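Plm1 (Streptomyces sp. HK803, PDB 4HXY) probably reduces, with NADPH, the beta-keto group of the chain made by the first module of phoslactomycin biosynthesis, as a modular polyketide synthase ketoreductase domain. Local coordinates at residues Ser90-Val95 and Val105-Val110; Leu319-Ser324 and Cys341-Ala346; Arg355-Ala360 and Ala404-Val409. All blocks are in the same frame, centred on the assembly; numbering follows the deposited sequence.

Contact 1. Residues Ser90-Val95 and Val105-Val110; sequences SRAVGV and VRAAGV
Ala92 lays its methyl group over the carbonyl end of Ala107, with Ala92 CB 3.5 Å from Ala107 O. The two methyls also meet directly, Ala92 CB to Ala107 CB at 3.8 Å. The methyl of Ala107 points at the loop and settles between two of its residues, since it also lies 3.5 Å from Ser90 O. One residue further along the helix the roles are exchanged: Ala108 CB sits against the backbone carbonyl of the loop, 3.6 Å from Ala92 O. The closest pair of CA atoms, Ala92 and Ala108, is 4.3 Å apart, as such small side chains allow. The segment 90-95 leaves the end of strand 85-90 and begins the loop that leads into helix 105-120, so the contact folds this connection back on the first turns of the helix it feeds.

Polar groups beside the contact are held from elsewhere. Asp130 accepts from Ala92 N, Glu133 from Ser90 OG, and Asp104, just ahead of the helical segment, from Ala107 N. Trp111, one turn on, packs on both Ala92 and Val93, while Ala108 also touches Ala344, so the start of helix 105-120 lies between the loop and helix 333-351.

The chemistry is close van der Waals packing of methyls on backbone carbonyls and on each other: Ala92 and Ala107 meet, all three methyls rest on a carbonyl oxygen, and 155 Å² is buried. Ala107 O also takes a weak helical bond from Val110 N, so the methyl of Ala92 rests on an oxygen already engaged within its helix. Between these two segments, then, short-range fit does the holding, while polar ties run to neighbours such as Asp104 and Ala102, which bond Arg91.

Contact 2. Residues Leu319-Ser324 and Cys341-Ala346; sequences LFSSIS and CLDALA. With NDP (NADPH dihydro-nicotinamide-adenine-dinucleotide phosphate), chain C.
Strand 319-322 and helix 341-346 run at 137° to each other, their axes 8.5 Å apart at closest approach, as a helix lies across a strand of the Rossmann fold in the short-chain dehydrogenase/reductase family. Leu319 and Leu342 carry the apolar half. Leu319 directs CD1 at the helix backbone, 3.4 Å from Leu342 O, and the same methyl touches Leu342 CD2 and Leu345 CD2. With CG anti to its carbonyl carbon (chi1 -70°), Leu342 reaches the strand, its CD1 3.4 Å from Phe320 O. Lys300 and Ala304 of helix 290-310 also pack against Leu342.

The polar half is formed by Ser321 and Asp343. Ser321 OG stands 3.0 Å from Asp343 OD1, but the serine proton could go instead to Asn339 O, so the donor bond is not settled. Asp343 OD1 also receives a hydrogen bond from Ser358 OG of the adjoining strand. A water within hydrogen-bonding distance of Asp343 OD2, Ser321 OG (2.8 Å) and Ser322 O (2.9 Å) bridges carboxylate, hydroxyl and strand end.

The other face of the strand meets the cofactor. Its closest approach is backbone to nicotinamide, Ser321 O lying 3.1 Å from NADPH C6N, and Ser322 CB packs against the same ring at C5N. The edge of the Phe320 ring, near its plane, meets the ribose oxygen O4D of NADPH, while Trp361 stacks edge-to-face with that phenyl ring. Where the strand turns toward the next helix, Ser322 OG caps by accepting from Ser324 N at 2.9 Å, nearly straight at 169°.

Contact 3. Residues Arg355-Ala360 and Ala404-Val409; sequences RAVSVA and AGDPVV
Ala360 and Val408 are bridged as parallel neighbours, and here the contact is tight. Ala360 N donates in the carbonyl plane to Pro407 O at 2.9 Å, while Val409 N reaches Ala360 O at 3.0 Å from above its carbonyl plane. On one face Val359 CG1 meets Val409 CG2 at 3.9 Å, and Val359 CG2 crosses the Pro407 ring near CG; Ala398 of helix 388-400 packs on Val359 and Pro407. Ala360 CB and Val408 CG2 meet on the other face.

Toward Gly405 the strands part and the second segment becomes a partly exposed loop. Val357 CG2 still packs on Pro407 CD at 3.8 Å, but the side chain of Asp406 replaces strand pairing: OD1 accepts from Ser358 N at 3.1 Å, almost straight (170°) but from well above the carboxylate plane. The same oxygen forms a salt bridge with Arg350 of helix 333-351. Replacing Asp406 by an alanine is likely to leave Ser358 N and Arg350 without this partner and the loop less firmly held at its open end. Backbone bonds thus hold the buried end, and a shared carboxylate oxygen helps tie the open end to both strand and helix.

Overall arrangement
Helix 333-351 joins all three contacts. Its segment 341-346 packs against contact 1, where Ala108 CB lies 3.4 Å from Ala344 CB and Val105 O 3.4 Å from Cys341 SG; in contact 2 it packs on strand 316-322, and it reaches contact 3 through Asp343 OD1, 2.7 Å from Ser358 OG, a probable hydrogen bond. Strands 316-322 and 357-361 are sheet neighbours, so contacts 2 and 3 have centres only 8 Å apart; Leu319 N lies 2.8 Å from Val357 O, another probable hydrogen bond. Contacts 1 and 3 do not touch, their nearest atoms being about 10 Å apart. NADPH lies directly on contact 2, while the side chain of Ala360 in contact 3 is about 8 Å from it.

Contact 1. Residues Ser90-Val95 and Val105-Val110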
loop_
_atom_site.group_PDB
_atom_site.type_symbol
_atom_site.label_atom_id
_atom_site.label_comp_id
_atom_site.label_asym_id
_atom_site.label_seq_id
_atom_site.Cartn_x
_atom_site.Cartn_y
_atom_site.Cartn_z
ATOM N N SER A 90 -5.464 -13.750 5.463
ATOM C CA SER A 90 -6.905 -13.675 5.221
ATOM C C SER A 90 -7.352 -12.208 5.267
ATOM O O SER A 90 -6.793 -11.392 6.018
ATOM C CB SER A 90 -7.677 -14.522 6.252
ATOM O OG SER A 90 -7.520 -13.958 7.531
ATOM N N ARG A 91 -8.308 -11.867 4.403
ATOM C CA ARG A 91 -8.879 -10.524 4.295
ATOM C C ARG A 91 -7.851 -9.485 3.800
ATOM O O ARG A 91 -8.060 -8.308 3.978
ATOM C CB ARG A 91 -9.502 -10.061 5.638
ATOM C CG ARG A 91 -10.652 -10.946 6.177
ATOM C CD ARG A 91 -11.011 -10.601 7.634
ATOM N NE ARG A 91 -11.434 -9.214 7.787
ATOM C CZ ARG A 91 -11.271 -8.458 8.875
ATOM N NH1 ARG A 91 -10.667 -8.926 9.964
ATOM N NH2 ARG A 91 -11.707 -7.200 8.864
ATOM N N ALA A 92 -6.780 -9.936 3.139
ATOM C CA ALA A 92 -5.663 -9.049 2.789
ATOM C C ALA A 92 -5.860 -8.360 1.427
ATOM O O ALA A 92 -5.282 -7.299 1.181
ATOM C CB ALA A 92 -4.336 -9.811 2.836
ATOM N N VAL A 93 -6.687 -8.962 0.579
ATOM C CA VAL A 93 -6.938 -8.516 -0.797
ATOM C C VAL A 93 -8.428 -8.591 -1.127
ATOM O O VAL A 93 -9.178 -9.388 -0.530
ATOM C CB VAL A 93 -6.116 -9.355 -1.835
ATOM C CG1 VAL A 93 -4.615 -9.219 -1.575
ATOM C CG2 VAL A 93 -6.501 -10.832 -1.824
ATOM N N GLY A 94 -8.830 -7.757 -2.080
ATOM C CA GLY A 94 -10.210 -7.705 -2.570
ATOM C C GLY A 94 -10.192 -8.231 -3.983
ATOM O O GLY A 94 -9.746 -7.541 -4.895
ATOM N N VAL A 95 -10.653 -9.463 -4.172
ATOM C CA VAL A 95 -10.669 -10.063 -5.509
ATOM C C VAL A 95 -11.741 -9.462 -6.434
ATOM O O VAL A 95 -11.584 -9.464 -7.655
ATOM C CB VAL A 95 -10.818 -11.582 -5.440
ATOM C CG1 VAL A 95 -10.943 -12.157 -6.833
ATOM C CG2 VAL A 95 -9.617 -12.183 -4.716
ATOM N N VAL A 105 -6.933 -3.983 7.180
ATOM C CA VAL A 105 -5.879 -3.035 6.819
ATOM C C VAL A 105 -4.509 -3.620 7.132
ATOM O O VAL A 105 -3.593 -3.558 6.311
ATOM C CB VAL A 105 -6.106 -1.679 7.525
ATOM C CG1 VAL A 105 -4.863 -0.768 7.449
ATOM C CG2 VAL A 105 -7.348 -1.007 6.944
ATOM N N ARG A 106 -4.360 -4.207 8.310
ATOM C CA ARG A 106 -3.049 -4.725 8.704
ATOM C C ARG A 106 -2.614 -5.939 7.872
ATOM O O ARG A 106 -1.439 -6.083 7.544
ATOM C CB ARG A 106 -3.019 -4.992 10.197
ATOM C CG ARG A 106 -3.135 -3.668 10.952
ATOM C CD ARG A 106 -2.886 -3.812 12.421
ATOM N NE ARG A 106 -3.263 -2.607 13.164
ATOM C CZ ARG A 106 -2.582 -1.455 13.199
ATOM N NH1 ARG A 106 -3.043 -0.453 13.935
ATOM N NH2 ARG A 106 -1.448 -1.281 12.521
ATOM N N ALA A 107 -3.560 -6.782 7.497
ATOM C CA ALA A 107 -3.249 -7.936 6.671
ATOM C C ALA A 107 -2.730 -7.529 5.300
ATOM O O ALA A 107 -1.855 -8.197 4.718
ATOM C CB ALA A 107 -4.469 -8.839 6.503
ATOM N N ALA A 108 -3.298 -6.455 4.753
ATOM C CA ALA A 108 -2.842 -5.915 3.466
ATOM C C ALA A 108 -1.352 -5.542 3.476
ATOM O O ALA A 108 -0.656 -5.698 2.465
ATOM C CB ALA A 108 -3.718 -4.701 3.042
ATOM N N GLY A 109 -0.858 -5.071 4.614
ATOM C CA GLY A 109 0.559 -4.749 4.773
ATOM C C GLY A 109 1.492 -5.931 4.559
ATOM O O GLY A 109 2.621 -5.775 4.098
ATOM N N VAL A 110 1.011 -7.119 4.903
ATOM C CA VAL A 110 1.752 -8.358 4.668
ATOM C C VAL A 110 2.089 -8.488 3.182
ATOM O O VAL A 110 3.204 -8.877 2.810
ATOM C CB VAL A 110 0.945 -9.581 5.090
ATOM C CG1 VAL A 110 1.704 -10.831 4.757
ATOM C CG2 VAL A 110 0.669 -9.589 6.637
#

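Contact 2. Residues Leu319-Ser324 and Cys341-Ala346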
loop_
_atom_site.group_PDB
_atom_site.type_symbol
_atom_site.label_atom_id
_atom_site.label_comp_id
_atom_site.label_asym_id
_atom_site.label_seq_id
_atom_site.Cartn_x
_atom_site.Cartn_y
_atom_site.Cartn_z
ATOM N N LEU A 319 -6.016 9.505 0.237
ATOM C CA LEU A 319 -4.731 8.935 0.686
ATOM C C LEU A 319 -3.688 8.933 -0.437
ATOM O O LEU A 319 -3.965 8.494 -1.541
ATOM C CB LEU A 319 -4.966 7.515 1.206
ATOM C CG LEU A 319 -6.022 7.401 2.310
ATOM C CD1 LEU A 319 -6.254 5.938 2.717
ATOM C CD2 LEU A 319 -5.664 8.227 3.523
ATOM N N PHE A 320 -2.495 9.460 -0.157
ATOM C CA PHE A 320 -1.401 9.419 -1.116
ATOM C C PHE A 320 -0.571 8.165 -0.892
ATOM O O PHE A 320 0.239 8.078 0.046
ATOM C CB PHE A 320 -0.554 10.675 -1.004
ATOM C CG PHE A 320 -1.043 11.821 -1.844
ATOM C CD1 PHE A 320 -2.379 11.986 -2.158
ATOM C CD2 PHE A 320 -0.128 12.715 -2.369
ATOM C CE1 PHE A 320 -2.812 13.038 -2.968
ATOM C CE2 PHE A 320 -0.542 13.768 -3.191
ATOM C CZ PHE A 320 -1.888 13.941 -3.475
ATOM N N SER A 321 -0.825 7.175 -1.740
ATOM C CA SER A 321 -0.113 5.938 -1.729
ATOM C C SER A 321 0.974 5.937 -2.814
ATOM O O SER A 321 1.304 6.983 -3.360
ATOM C CB SER A 321 -1.118 4.789 -1.886
ATOM O OG SER A 321 -0.495 3.533 -1.752
ATOM N N SER A 322 1.512 4.771 -3.125
ATOM C CA SER A 322 2.670 4.649 -4.014
ATOM C C SER A 322 2.616 3.348 -4.785
ATOM O O SER A 322 2.103 2.348 -4.263
ATOM C CB SER A 322 3.969 4.645 -3.210
ATOM O OG SER A 322 5.089 4.390 -4.060
ATOM N N ILE A 323 3.180 3.366 -5.999
ATOM C CA ILE A 323 3.486 2.122 -6.753
ATOM C C ILE A 323 4.261 1.103 -5.905
ATOM O O ILE A 323 4.179 -0.094 -6.134
ATOM C CB ILE A 323 4.234 2.424 -8.057
ATOM C CG1 ILE A 323 5.465 3.304 -7.802
ATOM C CG2 ILE A 323 3.251 3.077 -9.046
ATOM C CD1 ILE A 323 6.419 3.421 -8.989
ATOM N N SER A 324 4.991 1.569 -4.905
ATOM C CA SER A 324 5.735 0.652 -4.024
ATOM C C SER A 324 4.823 -0.376 -3.383
ATOM O O SER A 324 5.179 -1.550 -3.246
ATOM C CB SER A 324 6.490 1.428 -2.947
ATOM O OG SER A 324 7.294 0.551 -2.192
ATOM N N CYS A 341 -1.284 -0.844 3.048
ATOM C CA CYS A 341 -2.265 -0.574 4.100
ATOM C C CYS A 341 -3.215 0.555 3.721
ATOM O O CYS A 341 -4.425 0.462 3.976
ATOM C CB CYS A 341 -1.579 -0.259 5.416
ATOM S SG CYS A 341 -0.763 -1.674 6.219
ATOM N N LEU A 342 -2.681 1.623 3.137
ATOM C CA LEU A 342 -3.527 2.762 2.732
ATOM C C LEU A 342 -4.581 2.318 1.738
ATOM O O LEU A 342 -5.744 2.678 1.843
ATOM C CB LEU A 342 -2.700 3.874 2.098
ATOM C CG LEU A 342 -1.778 4.675 2.990
ATOM C CD1 LEU A 342 -1.114 5.788 2.162
ATOM C CD2 LEU A 342 -2.539 5.237 4.206
ATOM N N ASP A 343 -4.181 1.510 0.759
ATOM C CA ASP A 343 -5.124 1.093 -0.268
ATOM C C ASP A 343 -6.243 0.300 0.386
ATOM O O ASP A 343 -7.407 0.458 0.025
ATOM C CB ASP A 343 -4.412 0.262 -1.347
ATOM C CG ASP A 343 -3.266 1.021 -2.019
ATOM O OD1 ASP A 343 -3.200 2.272 -1.900
ATOM O OD2 ASP A 343 -2.413 0.373 -2.696
ATOM N N ALA A 344 -5.900 -0.529 1.377
ATOM C CA ALA A 344 -6.916 -1.331 2.070
ATOM C C ALA A 344 -7.837 -0.478 2.917
ATOM O O ALA A 344 -9.023 -0.753 2.981
ATOM C CB ALA A 344 -6.298 -2.421 2.930
ATOM N N LEU A 345 -7.285 0.552 3.559
ATOM C CA LEU A 345 -8.092 1.444 4.380
ATOM C C LEU A 345 -9.124 2.162 3.504
ATOM O O LEU A 345 -10.269 2.300 3.923
ATOM C CB LEU A 345 -7.226 2.462 5.102
ATOM C CG LEU A 345 -7.975 3.493 5.921
ATOM C CD1 LEU A 345 -8.841 2.843 6.992
ATOM C CD2 LEU A 345 -6.954 4.472 6.503
ATOM N N ALA A 346 -8.747 2.606 2.305
ATOM C CA ALA A 346 -9.730 3.247 1.443
ATOM C C ALA A 346 -10.869 2.281 1.135
ATOM O O ALA A 346 -12.034 2.677 1.155
ATOM C CB ALA A 346 -9.108 3.801 0.168
HETATM P PA NDP C . 7.993 14.944 1.830
HETATM O O1A NDP C . 8.364 16.221 1.154
HETATM O O2A NDP C . 9.006 14.286 2.718
HETATM O O5B NDP C . 6.658 15.172 2.677
HETATM C C5B NDP C . 6.324 14.292 3.730
HETATM C C4B NDP C . 5.640 15.086 4.804
HETATM O O4B NDP C . 5.236 14.238 5.859
HETATM C C3B NDP C . 6.538 16.122 5.438
HETATM O O3B NDP C . 5.816 17.369 5.458
HETATM C C2B NDP C . 6.788 15.627 6.845
HETATM O O2B NDP C . 6.977 16.795 7.616
HETATM C C1B NDP C . 5.485 14.873 7.095
HETATM N N9A NDP C . 5.491 13.910 8.190
HETATM C C8A NDP C . 6.305 12.811 8.357
HETATM N N7A NDP C . 5.986 12.205 9.521
HETATM C C5A NDP C . 4.947 12.894 10.094
HETATM C C6A NDP C . 4.215 12.731 11.258
HETATM N N6A NDP C . 4.409 11.752 12.136
HETATM N N1A NDP C . 3.222 13.654 11.538
HETATM C C2A NDP C . 2.941 14.693 10.659
HETATM N N3A NDP C . 3.663 14.869 9.506
HETATM C C4A NDP C . 4.643 13.964 9.242
HETATM O O3 NDP C . 7.548 13.830 0.756
HETATM P PN NDP C . 6.644 14.012 -0.533
HETATM O O1N NDP C . 7.449 13.532 -1.679
HETATM O O2N NDP C . 5.985 15.329 -0.628
HETATM O O5D NDP C . 5.561 12.847 -0.371
HETATM C C5D NDP C . 4.395 13.022 0.391
HETATM C C4D NDP C . 3.569 11.750 0.298
HETATM O O4D NDP C . 3.435 11.341 -1.052
HETATM C C3D NDP C . 4.217 10.597 1.027
HETATM O O3D NDP C . 3.260 9.953 1.813
HETATM C C2D NDP C . 4.695 9.663 -0.065
HETATM O O2D NDP C . 4.727 8.308 0.334
HETATM C C1D NDP C . 3.724 9.965 -1.187
HETATM N N1N NDP C . 4.320 9.729 -2.509
HETATM C C2N NDP C . 5.282 10.563 -3.002
HETATM C C3N NDP C . 5.980 10.279 -4.177
HETATM C C7N NDP C . 6.967 11.222 -4.748
HETATM O O7N NDP C . 7.415 10.924 -6.015
HETATM N N7N NDP C . 7.466 12.277 -4.121
HETATM C C4N NDP C . 5.431 9.205 -5.077
HETATM C C5N NDP C . 4.371 8.361 -4.450
HETATM C C6N NDP C . 3.846 8.664 -3.216
HETATM P P2B NDP C . 7.596 16.785 9.091
HETATM O O1X NDP C . 7.769 18.247 9.434
HETATM O O2X NDP C . 8.936 16.036 9.114
HETATM O O3X NDP C . 6.689 16.090 10.020
HETATM O O HOH W 1 0.045 0.969 -2.720
#

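Contact 3. Residues Arg355-Ala360 and Ala404-Val409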
loop_
_atom_site.group_PDB
_atom_site.type_symbol
_atom_site.label_atom_id
_atom_site.label_comp_id
_atom_site.label_asym_id
_atom_site.label_seq_id
_atom_site.Cartn_x
_atom_site.Cartn_y
_atom_site.Cartn_z
ATOM N N ARG A 355 -16.870 8.105 1.821
ATOM C CA ARG A 355 -16.000 8.419 0.688
ATOM C C ARG A 355 -14.535 8.211 1.050
ATOM O O ARG A 355 -14.116 8.523 2.160
ATOM C CB ARG A 355 -16.235 9.853 0.186
ATOM C CG ARG A 355 -17.471 9.934 -0.735
ATOM C CD ARG A 355 -17.731 11.314 -1.243
ATOM N NE ARG A 355 -16.646 11.803 -2.081
ATOM C CZ ARG A 355 -16.492 11.539 -3.374
ATOM N NH1 ARG A 355 -15.456 12.071 -4.021
ATOM N NH2 ARG A 355 -17.351 10.761 -4.027
ATOM N N ALA A 356 -13.784 7.629 0.112
ATOM C CA ALA A 356 -12.335 7.454 0.266
ATOM C C ALA A 356 -11.712 7.068 -1.047
ATOM O O ALA A 356 -12.291 6.303 -1.807
ATOM C CB ALA A 356 -11.999 6.393 1.314
ATOM N N VAL A 357 -10.544 7.626 -1.342
ATOM C CA VAL A 357 -9.722 7.159 -2.442
ATOM C C VAL A 357 -8.259 7.119 -2.029
ATOM O O VAL A 357 -7.780 8.024 -1.344
ATOM C CB VAL A 357 -9.892 7.994 -3.704
ATOM C CG1 VAL A 357 -9.496 9.495 -3.484
ATOM C CG2 VAL A 357 -9.128 7.314 -4.905
ATOM N N SER A 358 -7.573 6.060 -2.461
ATOM C CA SER A 358 -6.133 5.951 -2.298
ATOM C C SER A 358 -5.514 5.953 -3.670
ATOM O O SER A 358 -5.791 5.058 -4.475
ATOM C CB SER A 358 -5.770 4.671 -1.567
ATOM O OG SER A 358 -4.368 4.598 -1.322
ATOM N N VAL A 359 -4.695 6.950 -3.968
ATOM C CA VAL A 359 -4.044 6.994 -5.283
ATOM C C VAL A 359 -2.626 6.483 -5.105
ATOM O O VAL A 359 -1.854 7.073 -4.342
ATOM C CB VAL A 359 -3.995 8.418 -5.877
ATOM C CG1 VAL A 359 -3.311 8.419 -7.232
ATOM C CG2 VAL A 359 -5.408 9.002 -6.043
ATOM N N ALA A 360 -2.294 5.405 -5.822
ATOM C CA ALA A 360 -0.948 4.821 -5.778
ATOM C C ALA A 360 -0.117 5.516 -6.855
ATOM O O ALA A 360 -0.131 5.150 -8.022
ATOM C CB ALA A 360 -1.025 3.328 -5.977
ATOM N N ALA A 404 -16.223 4.370 -7.716
ATOM C CA ALA A 404 -15.211 4.090 -6.708
ATOM C C ALA A 404 -14.157 3.156 -7.273
ATOM O O ALA A 404 -14.471 2.249 -8.030
ATOM C CB ALA A 404 -15.872 3.453 -5.486
ATOM N N GLY A 405 -12.912 3.387 -6.891
ATOM C CA GLY A 405 -11.811 2.548 -7.311
ATOM C C GLY A 405 -10.577 2.939 -6.544
ATOM O O GLY A 405 -10.595 3.899 -5.808
ATOM N N ASP A 406 -9.498 2.203 -6.705
ATOM C CA ASP A 406 -8.253 2.722 -6.185
ATOM C C ASP A 406 -7.296 2.659 -7.375
ATOM O O ASP A 406 -6.834 1.619 -7.777
ATOM C CB ASP A 406 -7.727 1.987 -4.968
ATOM C CG ASP A 406 -8.327 2.492 -3.636
ATOM O OD1 ASP A 406 -8.983 3.577 -3.558
ATOM O OD2 ASP A 406 -8.102 1.752 -2.652
ATOM N N PRO A 407 -7.013 3.818 -7.920
ATOM C CA PRO A 407 -6.168 3.937 -9.092
ATOM C C PRO A 407 -4.678 3.960 -8.806
ATOM O O PRO A 407 -4.244 4.406 -7.775
ATOM C CB PRO A 407 -6.603 5.282 -9.662
ATOM C CG PRO A 407 -6.892 6.065 -8.448
ATOM C CD PRO A 407 -7.564 5.122 -7.521
ATOM N N VAL A 408 -3.935 3.461 -9.781
ATOM C CA VAL A 408 -2.477 3.545 -9.818
ATOM C C VAL A 408 -2.184 4.523 -10.955
ATOM O O VAL A 408 -2.657 4.308 -12.074
ATOM C CB VAL A 408 -1.857 2.165 -10.125
ATOM C CG1 VAL A 408 -0.322 2.221 -10.029
ATOM C CG2 VAL A 408 -2.392 1.108 -9.171
ATOM N N VAL A 409 -1.445 5.593 -10.667
ATOM C CA VAL A 409 -1.193 6.672 -11.640
ATOM C C VAL A 409 0.301 6.923 -11.753
ATOM O O VAL A 409 0.939 7.359 -10.796
ATOM C CB VAL A 409 -1.920 7.962 -11.224
ATOM C CG1 VAL A 409 -1.607 9.107 -12.209
ATOM C CG2 VAL A 409 -3.443 7.716 -11.100
#